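Local coordinates for protein SPD1 nuclease (Streptococcus pyogenes, PDB 2XGR) that acts as a prophage-encoded extracellular DNase, an endonuclease that probably cuts DNA with the help of a bound metal ion, at residues A[82-87]-A[176-181]; A[125-130]-A[166-171]; A[137-142]-A[191-196]. One frame throughout, in Å; residues are numbered along the deposited sequence. Where two conformers were deposited one is given.

Contacts 1 and 2 form one cluster and contact 3 stands apart from it. The first two have centres about 6 Å apart and touch through E85 and T86 on one side and Q126, F127 and D168 on the other. Helix 160-173 serves contact 2 and strand 178-186, which follows it, serves contact 1. Contact 3 lies on the opposite side of the chain's centre, with its centre about 26 Å from that of contact 1 and 21 Å from that of contact 2. Along the chain it crosses both others, while contact 2 is nested in contact 1; all six segments lie in the range of the non-specific endonuclease family.

Contact 1 of 3, residues A[82-87]-A[176-181]; sequences DRHETK and DFWLDY
Two pairs join the turn at 82-87 to the start of strand 178-186 and the residues just before it: R83 with D176 and H84 with W178. The walk begins at D82, whose backbone N donates a hydrogen bond of 2.9 Å to a water, water 1; the same water is hydrogen-bonded to F177 O, so the start of the turn and the chain just before the strand share a bridge. D82 O in turn receives E85 N, closing the short 3-10 segment.

R83 turns its CG into the position between backbone N and carbonyl carbon (chi1 66°), which lays this carbon over one face of the H84 ring, 3.7 Å above its plane. A second bend at chi3 carries the guanidinium on to D176. There R83 NH2 makes a long salt bridge, 3.6 Å, to D176 OD1, with the oxygen lying at the guanidinium edge in its plane; R83 NH2 is also hydrogen-bonded to P175 O, a second hold on the same group.

H84 extends its ring beside W178. H84 NE2 comes within 3.7 Å of W178 CH2, the two planes being only 30° apart, yet the centroids stand 5.5 Å from each other, so the rings are displaced along each other and barely overlap. Past the histidine, E85 brings OE2 close to D168 OD1, a closeness consistent with a shared proton. K87 NZ makes a salt bridge with D82 OD2 whose hydrogen bond is weak.

W178 also meets F56 edge-to-face, while Y60 meets H84. The strand lies between 76-80 and 196-204 in the large antiparallel sheet, with L179 bonded through its backbone to L80 and W178 to I204; D82 and E85 rest against A172 and L171 of helix 160-173.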
loop_
_atom_site.group_PDB
_atom_site.type_symbol
_atom_site.label_atom_id
_atom_site.label_comp_id
_atom_site.label_asym_id
_atom_site.label_seq_id
_atom_site.Cartn_x
_atom_site.Cartn_y
_atom_site.Cartn_z
ATOM N N ASP A 82 -6.789 7.140 11.791
ATOM C CA ASP A 82 -5.501 7.617 12.274
ATOM C C ASP A 82 -5.235 7.046 13.677
ATOM O O ASP A 82 -4.115 6.580 13.957
ATOM C CB ASP A 82 -5.519 9.136 12.375
ATOM C CG ASP A 82 -4.212 9.704 12.953
ATOM O OD1 ASP A 82 -3.175 9.602 12.336
ATOM O OD2 ASP A 82 -4.227 10.192 14.071
ATOM N N ARG A 83 -6.312 6.914 14.465
ATOM C CA ARG A 83 -6.132 6.480 15.879
ATOM C C ARG A 83 -5.637 5.062 16.021
ATOM O O ARG A 83 -5.177 4.647 17.100
ATOM C CB ARG A 83 -7.444 6.581 16.681
ATOM C CG ARG A 83 -8.554 5.642 16.242
ATOM C CD ARG A 83 -9.890 6.106 16.830
ATOM N NE ARG A 83 -10.294 7.406 16.232
ATOM C CZ ARG A 83 -11.433 8.053 16.476
ATOM N NH1 ARG A 83 -12.282 7.576 17.377
ATOM N NH2 ARG A 83 -11.721 9.196 15.851
ATOM N N HIS A 84 -5.804 4.280 14.945
ATOM C CA HIS A 84 -5.452 2.861 15.015
ATOM C C HIS A 84 -4.041 2.545 14.595
ATOM O O HIS A 84 -3.649 1.376 14.670
ATOM C CB HIS A 84 -6.352 2.044 14.143
ATOM C CG HIS A 84 -7.809 2.263 14.356
ATOM N ND1 HIS A 84 -8.470 1.861 15.521
ATOM C CD2 HIS A 84 -8.761 2.748 13.522
ATOM C CE1 HIS A 84 -9.745 2.210 15.435
ATOM N NE2 HIS A 84 -9.958 2.698 14.212
ATOM N N GLU A 85 -3.285 3.542 14.149
ATOM C CA GLU A 85 -1.982 3.320 13.624
ATOM C C GLU A 85 -1.030 2.862 14.716
ATOM O O GLU A 85 -1.259 3.136 15.829
ATOM C CB GLU A 85 -1.390 4.600 12.998
ATOM C CG GLU A 85 -1.986 5.010 11.702
ATOM C CD GLU A 85 -1.254 6.154 10.987
ATOM O OE1 GLU A 85 -0.306 6.653 11.514
ATOM O OE2 GLU A 85 -1.708 6.595 9.951
ATOM N N THR A 86 0.033 2.180 14.309
ATOM C CA THR A 86 1.120 1.810 15.181
ATOM C C THR A 86 2.339 2.732 14.965
ATOM O O THR A 86 3.094 2.569 14.034
ATOM C CB THR A 86 1.458 0.327 14.904
ATOM O OG1 THR A 86 0.269 -0.481 15.179
ATOM C CG2 THR A 86 2.579 -0.110 15.803
ATOM N N LYS A 87 2.389 3.865 15.666
ATOM C CA LYS A 87 3.374 4.890 15.345
ATOM C C LYS A 87 4.524 4.631 16.300
ATOM O O LYS A 87 4.384 4.870 17.529
ATOM C CB LYS A 87 2.818 6.302 15.581
ATOM C CG LYS A 87 1.415 6.487 15.027
ATOM C CD LYS A 87 0.739 7.817 15.444
ATOM C CE LYS A 87 -0.429 8.183 14.521
ATOM N NZ LYS A 87 -1.130 9.335 15.179
ATOM N N ASP A 176 -11.759 11.529 11.841
ATOM C CA ASP A 176 -12.997 10.813 11.923
ATOM C C ASP A 176 -13.279 9.949 10.705
ATOM O O ASP A 176 -14.249 9.179 10.721
ATOM C CB ASP A 176 -14.174 11.780 12.160
ATOM C CG ASP A 176 -14.093 12.482 13.540
ATOM O OD1 ASP A 176 -13.871 11.793 14.581
ATOM O OD2 ASP A 176 -14.147 13.731 13.545
ATOM N N PHE A 177 -12.450 10.071 9.673
ATOM C CA PHE A 177 -12.680 9.328 8.432
ATOM C C PHE A 177 -11.795 8.074 8.408
ATOM O O PHE A 177 -10.868 7.901 9.225
ATOM C CB PHE A 177 -12.362 10.191 7.190
ATOM C CG PHE A 177 -13.327 11.371 7.001
ATOM C CD1 PHE A 177 -14.528 11.398 7.691
ATOM C CD2 PHE A 177 -13.029 12.385 6.072
ATOM C CE1 PHE A 177 -15.441 12.485 7.492
ATOM C CE2 PHE A 177 -13.974 13.446 5.852
ATOM C CZ PHE A 177 -15.148 13.454 6.567
ATOM N N TRP A 178 -12.127 7.170 7.476
ATOM C CA TRP A 178 -11.416 5.876 7.393
ATOM C C TRP A 178 -10.688 5.811 6.075
ATOM O O TRP A 178 -11.132 6.399 5.096
ATOM C CB TRP A 178 -12.423 4.739 7.361
ATOM C CG TRP A 178 -13.223 4.666 8.643
ATOM C CD1 TRP A 178 -14.310 5.444 9.005
ATOM C CD2 TRP A 178 -12.979 3.767 9.736
ATOM N NE1 TRP A 178 -14.733 5.093 10.309
ATOM C CE2 TRP A 178 -13.926 4.075 10.764
ATOM C CE3 TRP A 178 -12.005 2.766 9.976
ATOM C CZ2 TRP A 178 -13.952 3.369 11.979
ATOM C CZ3 TRP A 178 -12.072 2.047 11.167
ATOM C CH2 TRP A 178 -13.010 2.379 12.166
ATOM N N LEU A 179 -9.571 5.107 6.079
ATOM C CA LEU A 179 -8.866 4.740 4.838
ATOM C C LEU A 179 -9.086 3.263 4.605
ATOM O O LEU A 179 -8.843 2.429 5.522
ATOM C CB LEU A 179 -7.386 5.018 5.062
ATOM C CG LEU A 179 -6.468 4.425 3.945
ATOM C CD1 LEU A 179 -6.793 5.059 2.527
ATOM C CD2 LEU A 179 -4.962 4.619 4.322
ATOM N N ASP A 180 -9.514 2.900 3.391
ATOM C CA ASP A 180 -9.540 1.494 3.016
ATOM C C ASP A 180 -8.382 1.369 2.040
ATOM O O ASP A 180 -8.331 2.047 0.993
ATOM C CB ASP A 180 -10.902 1.150 2.341
ATOM C CG ASP A 180 -10.975 -0.304 1.884
ATOM O OD1 ASP A 180 -10.272 -0.670 0.940
ATOM O OD2 ASP A 180 -11.704 -1.090 2.559
ATOM N N TYR A 181 -7.458 0.440 2.318
ATOM C CA TYR A 181 -6.243 0.406 1.553
ATOM C C TYR A 181 -5.826 -1.059 1.347
ATOM O O TYR A 181 -5.653 -1.813 2.312
ATOM C CB TYR A 181 -5.153 1.185 2.373
ATOM C CG TYR A 181 -3.719 1.144 1.844
ATOM C CD1 TYR A 181 -3.412 1.313 0.466
ATOM C CD2 TYR A 181 -2.655 0.911 2.705
ATOM C CE1 TYR A 181 -2.065 1.283 0.013
ATOM C CE2 TYR A 181 -1.298 0.856 2.255
ATOM C CZ TYR A 181 -1.034 1.062 0.904
ATOM O OH TYR A 181 0.276 1.066 0.500
HETATM O O HOH W 1 -8.524 9.026 10.404
#

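Contact 2 of 3, residues A[125-130]-A[166-171]; sequences YQFCGL and RLDSWL
F127 carries the contact, reaching from the short helix 125-128 to three residues of helix 160-173. The interactions are dispersive. With CG anti to its carbonyl carbon (chi1 -67°), the phenyl group projects its far rim at the other helix. F127 CZ lies 4.0 Å from L167 CB, the two side chains crossing at about a right angle, and F127 CE1 lies 4.2 Å from L171 CD1. One helical turn thus offers L167 and L171 as apolar neighbours of the same rim.

The edge of the ring also meets D168. D168 N sits near the ring plane, 3.9 Å from F127 CZ, and D168 CB is equally near F127 CE1; the carboxylate plane is turned 58° from the ring.

Backbone bonding shapes the shorter helix. G129 N reaches back to Y125 O at 2.6 Å, and G129, with positive phi, leaves the helical path; its CA lies above one face of the Y125 ring, toward the rim.

This is plain packing of an aromatic side chain between two helices that lie against the large antiparallel sheet: F127 and C128 pack on I78, L171 on L80 and L167 on I213, while L62 meets C128 and L130 from strand 61-64.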
loop_
_atom_site.group_PDB
_atom_site.type_symbol
_atom_site.label_atom_id
_atom_site.label_comp_id
_atom_site.label_asym_id
_atom_site.label_seq_id
_atom_site.Cartn_x
_atom_site.Cartn_y
_atom_site.Cartn_z
ATOM N N TYR A 125 4.153 -0.651 7.783
ATOM C CA TYR A 125 4.084 -0.941 9.219
ATOM C C TYR A 125 3.210 -0.009 10.035
ATOM O O TYR A 125 2.445 -0.485 10.887
ATOM C CB TYR A 125 5.550 -0.870 9.786
ATOM C CG TYR A 125 5.577 -1.211 11.232
ATOM C CD1 TYR A 125 5.393 -2.517 11.678
ATOM C CD2 TYR A 125 5.656 -0.207 12.167
ATOM C CE1 TYR A 125 5.443 -2.845 13.043
ATOM C CE2 TYR A 125 5.727 -0.521 13.547
ATOM C CZ TYR A 125 5.544 -1.824 13.960
ATOM O OH TYR A 125 5.567 -2.133 15.314
ATOM N N GLN A 126 3.322 1.312 9.845
ATOM C CA GLN A 126 2.620 2.195 10.782
ATOM C C GLN A 126 1.119 2.142 10.561
ATOM O O GLN A 126 0.337 2.592 11.396
ATOM C CB GLN A 126 3.115 3.639 10.669
ATOM C CG GLN A 126 4.561 3.822 11.109
ATOM C CD GLN A 126 4.872 5.248 11.494
ATOM O OE1 GLN A 126 5.727 5.504 12.385
ATOM N NE2 GLN A 126 4.273 6.171 10.822
ATOM N N PHE A 127 0.675 1.490 9.485
ATOM C CA PHE A 127 -0.759 1.289 9.342
ATOM C C PHE A 127 -1.157 0.035 10.061
ATOM O O PHE A 127 -2.146 0.019 10.769
ATOM C CB PHE A 127 -1.201 1.172 7.864
ATOM C CG PHE A 127 -1.043 2.456 7.077
ATOM C CD1 PHE A 127 -1.132 3.727 7.717
ATOM C CD2 PHE A 127 -0.883 2.423 5.714
ATOM C CE1 PHE A 127 -1.035 4.951 6.979
ATOM C CE2 PHE A 127 -0.748 3.629 4.963
ATOM C CZ PHE A 127 -0.855 4.885 5.585
ATOM N N CYS A 128 -0.408 -1.037 9.824
ATOM C CA CYS A 128 -0.873 -2.360 10.325
ATOM C C CYS A 128 -0.158 -2.900 11.573
ATOM O O CYS A 128 -0.583 -3.932 12.150
ATOM C CB CYS A 128 -0.800 -3.434 9.209
ATOM S SG CYS A 128 0.908 -3.882 8.671
ATOM N N GLY A 129 1.002 -2.357 11.897
ATOM C CA GLY A 129 1.710 -2.845 13.073
ATOM C C GLY A 129 2.252 -4.266 13.048
ATOM O O GLY A 129 2.671 -4.799 14.096
ATOM N N LEU A 130 2.343 -4.867 11.875
ATOM C CA LEU A 130 2.813 -6.272 11.722
ATOM C C LEU A 130 4.307 -6.380 11.493
ATOM O O LEU A 130 4.884 -5.621 10.734
ATOM C CB LEU A 130 2.178 -6.952 10.494
ATOM C CG LEU A 130 0.657 -6.998 10.501
ATOM C CD1 LEU A 130 0.312 -7.654 9.158
ATOM C CD2 LEU A 130 0.137 -7.846 11.717
ATOM N N ARG A 166 1.635 10.039 2.297
ATOM C CA ARG A 166 0.579 11.004 1.986
ATOM C C ARG A 166 -0.764 10.516 2.477
ATOM O O ARG A 166 -1.565 11.343 2.946
ATOM C CB ARG A 166 0.586 11.277 0.488
ATOM C CG ARG A 166 1.777 12.160 0.073
ATOM C CD ARG A 166 1.946 12.257 -1.419
ATOM N NE ARG A 166 3.027 13.252 -1.723
ATOM C CZ ARG A 166 4.329 13.046 -1.471
ATOM N NH1 ARG A 166 4.822 11.907 -0.989
ATOM N NH2 ARG A 166 5.213 14.010 -1.742
ATOM N N LEU A 167 -1.035 9.200 2.359
ATOM C CA LEU A 167 -2.257 8.626 2.924
ATOM C C LEU A 167 -2.309 8.832 4.470
ATOM O O LEU A 167 -3.386 9.162 5.042
ATOM C CB LEU A 167 -2.319 7.132 2.579
ATOM C CG LEU A 167 -2.657 6.869 1.096
ATOM C CD1 LEU A 167 -2.416 5.355 0.886
ATOM C CD2 LEU A 167 -4.133 7.334 0.863
ATOM N N ASP A 168 -1.140 8.713 5.098
ATOM C CA ASP A 168 -1.014 8.931 6.576
ATOM C C ASP A 168 -1.350 10.395 6.897
ATOM O O ASP A 168 -2.119 10.676 7.810
ATOM C CB ASP A 168 0.427 8.590 6.972
ATOM C CG ASP A 168 0.720 8.891 8.415
ATOM O OD1 ASP A 168 -0.029 8.417 9.251
ATOM O OD2 ASP A 168 1.758 9.515 8.685
ATOM N N SER A 169 -0.878 11.301 6.062
ATOM C CA SER A 169 -1.202 12.731 6.262
ATOM C C SER A 169 -2.666 13.035 6.119
ATOM O O SER A 169 -3.243 13.719 6.952
ATOM C CB SER A 169 -0.423 13.605 5.290
ATOM O OG SER A 169 -0.817 14.955 5.510
ATOM N N TRP A 170 -3.308 12.388 5.159
ATOM C CA TRP A 170 -4.725 12.513 4.946
ATOM C C TRP A 170 -5.468 11.975 6.154
ATOM O O TRP A 170 -6.453 12.603 6.624
ATOM C CB TRP A 170 -5.142 11.749 3.662
ATOM C CG TRP A 170 -6.619 11.929 3.351
ATOM C CD1 TRP A 170 -7.235 13.006 2.732
ATOM C CD2 TRP A 170 -7.648 11.071 3.777
ATOM N NE1 TRP A 170 -8.606 12.811 2.704
ATOM C CE2 TRP A 170 -8.876 11.617 3.332
ATOM C CE3 TRP A 170 -7.650 9.843 4.451
ATOM C CZ2 TRP A 170 -10.079 10.947 3.510
ATOM C CZ3 TRP A 170 -8.820 9.181 4.645
ATOM C CH2 TRP A 170 -10.045 9.759 4.221
ATOM N N LEU A 171 -5.076 10.778 6.638
ATOM C CA LEU A 171 -5.712 10.235 7.811
ATOM C C LEU A 171 -5.602 11.161 9.011
ATOM O O LEU A 171 -6.606 11.372 9.731
ATOM C CB LEU A 171 -5.088 8.879 8.174
ATOM C CG LEU A 171 -5.616 7.694 7.446
ATOM C CD1 LEU A 171 -4.816 6.434 7.917
ATOM C CD2 LEU A 171 -7.196 7.498 7.672
#

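Contact 3 of 3, residues A[137-142]-A[191-196]; sequences LVAMTA and EVVPRQ
V138 and A139 press against V193 and P194 through a small apolar interface. The proline ring sits beside the V138 side chain, P194 CG being 3.9 Å from V138 CG2, and the two groups cross at an oblique angle. A139 is met by the forked end of V193: A139 CB lies 3.9 Å from V193 CG2. V193 CG1, which stands anti to its backbone N (chi1 -179°), turns to the carbonyl of the alanine, 3.8 Å from A139 O. A139 O is also 3.6 Å from P194 CD.

No direct hydrogen bond links the segments; a water takes that part. Water 2 accepts from A139 N at 2.8 Å and donates to V192 O at 2.6 Å, satisfying both backbone groups.

Strand 137-139 pairs with strand 119-121 and is followed by helix 142-146, an order that fits the beta-beta-alpha finger of the His-Me finger nucleases. T141 is the N-cap of that helix, its OG1 bonded to L144 N. The loop 191-196 therefore packs on the second strand of the probable finger, on the stretch leading to the helix.

In the next shell, N234 ties the pieces together: its ND2 is hydrogen-bonded to both A139 O and P194 O, its OD1 to T141 N. P185 of strand 178-186 touches V138 and P194. Within the loop, R195 grips E191 side-on with two nitrogens, R195 NE to E191 OE1 and R195 NH2 to E191 OE2, each 2.8 Å long; E191 OE1 uses its syn lone pair. Y243 then makes a cation-pi contact with R195 and packs against V193.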
loop_
_atom_site.group_PDB
_atom_site.type_symbol
_atom_site.label_atom_id
_atom_site.label_comp_id
_atom_site.label_asym_id
_atom_site.label_seq_id
_atom_site.Cartn_x
_atom_site.Cartn_y
_atom_site.Cartn_z
ATOM N N LEU A 137 4.400 -9.734 3.469
ATOM C CA LEU A 137 5.756 -9.469 3.013
ATOM C C LEU A 137 5.962 -10.052 1.607
ATOM O O LEU A 137 5.507 -11.172 1.363
ATOM C CB LEU A 137 6.795 -10.140 3.948
ATOM C CG LEU A 137 6.908 -9.524 5.359
ATOM C CD1 LEU A 137 7.729 -10.412 6.302
ATOM C CD2 LEU A 137 7.515 -8.109 5.254
ATOM N N VAL A 138 6.685 -9.339 0.759
ATOM C CA VAL A 138 7.197 -9.839 -0.539
ATOM C C VAL A 138 8.628 -9.352 -0.754
ATOM O O VAL A 138 9.041 -8.276 -0.269
ATOM C CB VAL A 138 6.301 -9.392 -1.720
ATOM C CG1 VAL A 138 4.869 -9.935 -1.550
ATOM C CG2 VAL A 138 6.279 -7.855 -1.831
ATOM N N ALA A 139 9.390 -10.097 -1.567
ATOM C CA ALA A 139 10.678 -9.653 -2.001
ATOM C C ALA A 139 10.506 -8.334 -2.735
ATOM O O ALA A 139 9.724 -8.258 -3.682
ATOM C CB ALA A 139 11.245 -10.694 -2.970
ATOM N N MET A 140 11.262 -7.299 -2.364
ATOM C CA MET A 140 11.017 -5.989 -2.879
ATOM C C MET A 140 12.358 -5.257 -3.036
ATOM O O MET A 140 13.225 -5.372 -2.136
ATOM C CB MET A 140 10.139 -5.228 -1.828
ATOM C CG MET A 140 9.601 -3.994 -2.370
ATOM S SD MET A 140 8.498 -3.227 -1.127
ATOM C CE MET A 140 7.026 -4.257 -1.195
ATOM N N THR A 141 12.510 -4.505 -4.120
ATOM C CA THR A 141 13.639 -3.573 -4.232
ATOM C C THR A 141 13.551 -2.442 -3.218
ATOM O O THR A 141 12.469 -2.048 -2.792
ATOM C CB THR A 141 13.820 -2.967 -5.621
ATOM O OG1 THR A 141 12.734 -2.095 -5.946
ATOM C CG2 THR A 141 13.961 -4.121 -6.722
ATOM N N ALA A 142 14.725 -1.937 -2.815
ATOM C CA ALA A 142 14.753 -0.734 -1.932
ATOM C C ALA A 142 14.133 0.455 -2.637
ATOM O O ALA A 142 13.370 1.199 -2.020
ATOM C CB ALA A 142 16.282 -0.430 -1.570
ATOM N N GLU A 191 7.271 -17.227 -10.433
ATOM C CA GLU A 191 8.212 -16.266 -9.884
ATOM C C GLU A 191 7.815 -15.959 -8.436
ATOM O O GLU A 191 6.633 -15.706 -8.155
ATOM C CB GLU A 191 8.195 -14.987 -10.727
ATOM C CG GLU A 191 8.749 -15.198 -12.172
ATOM C CD GLU A 191 8.557 -14.028 -13.035
ATOM O OE1 GLU A 191 8.161 -12.916 -12.549
ATOM O OE2 GLU A 191 8.865 -14.115 -14.234
ATOM N N VAL A 192 8.832 -15.882 -7.566
ATOM C CA VAL A 192 8.528 -15.653 -6.161
ATOM C C VAL A 192 8.573 -14.139 -5.872
ATOM O O VAL A 192 8.099 -13.732 -4.817
ATOM C CB VAL A 192 9.453 -16.435 -5.186
ATOM C CG1 VAL A 192 9.329 -17.948 -5.430
ATOM C CG2 VAL A 192 10.871 -15.980 -5.332
ATOM N N VAL A 193 9.162 -13.343 -6.770
ATOM C CA VAL A 193 9.247 -11.884 -6.616
ATOM C C VAL A 193 8.134 -11.337 -7.478
ATOM O O VAL A 193 8.093 -11.555 -8.710
ATOM C CB VAL A 193 10.631 -11.354 -7.193
ATOM C CG1 VAL A 193 10.779 -9.786 -7.018
ATOM C CG2 VAL A 193 11.759 -12.055 -6.561
ATOM N N PRO A 194 7.206 -10.531 -6.887
ATOM C CA PRO A 194 6.220 -9.914 -7.805
ATOM C C PRO A 194 6.833 -8.920 -8.757
ATOM O O PRO A 194 7.687 -8.171 -8.377
ATOM C CB PRO A 194 5.217 -9.169 -6.849
ATOM C CG PRO A 194 6.056 -8.894 -5.580
ATOM C CD PRO A 194 7.181 -9.976 -5.523
ATOM N N ARG A 195 6.378 -8.862 -10.010
ATOM C CA ARG A 195 6.857 -7.873 -10.961
ATOM C C ARG A 195 6.341 -6.486 -10.638
ATOM O O ARG A 195 6.951 -5.487 -11.016
ATOM C CB ARG A 195 6.321 -8.250 -12.343
ATOM C CG ARG A 195 6.935 -9.579 -12.817
ATOM C CD ARG A 195 8.099 -9.337 -13.651
ATOM N NE ARG A 195 8.702 -10.632 -14.088
ATOM C CZ ARG A 195 9.635 -10.713 -15.030
ATOM N NH1 ARG A 195 10.014 -9.580 -15.617
ATOM N NH2 ARG A 195 10.218 -11.902 -15.345
ATOM N N GLN A 196 5.148 -6.463 -10.035
ATOM C CA GLN A 196 4.443 -5.218 -9.779
ATOM C C GLN A 196 3.733 -5.313 -8.437
ATOM O O GLN A 196 3.431 -6.399 -7.935
ATOM C CB GLN A 196 3.360 -4.905 -10.843
ATOM C CG GLN A 196 3.940 -4.734 -12.229
ATOM C CD GLN A 196 2.870 -4.670 -13.265
ATOM O OE1 GLN A 196 1.832 -5.343 -13.157
ATOM N NE2 GLN A 196 3.084 -3.832 -14.265
HETATM O O HOH W 2 8.314 -12.472 -2.514
#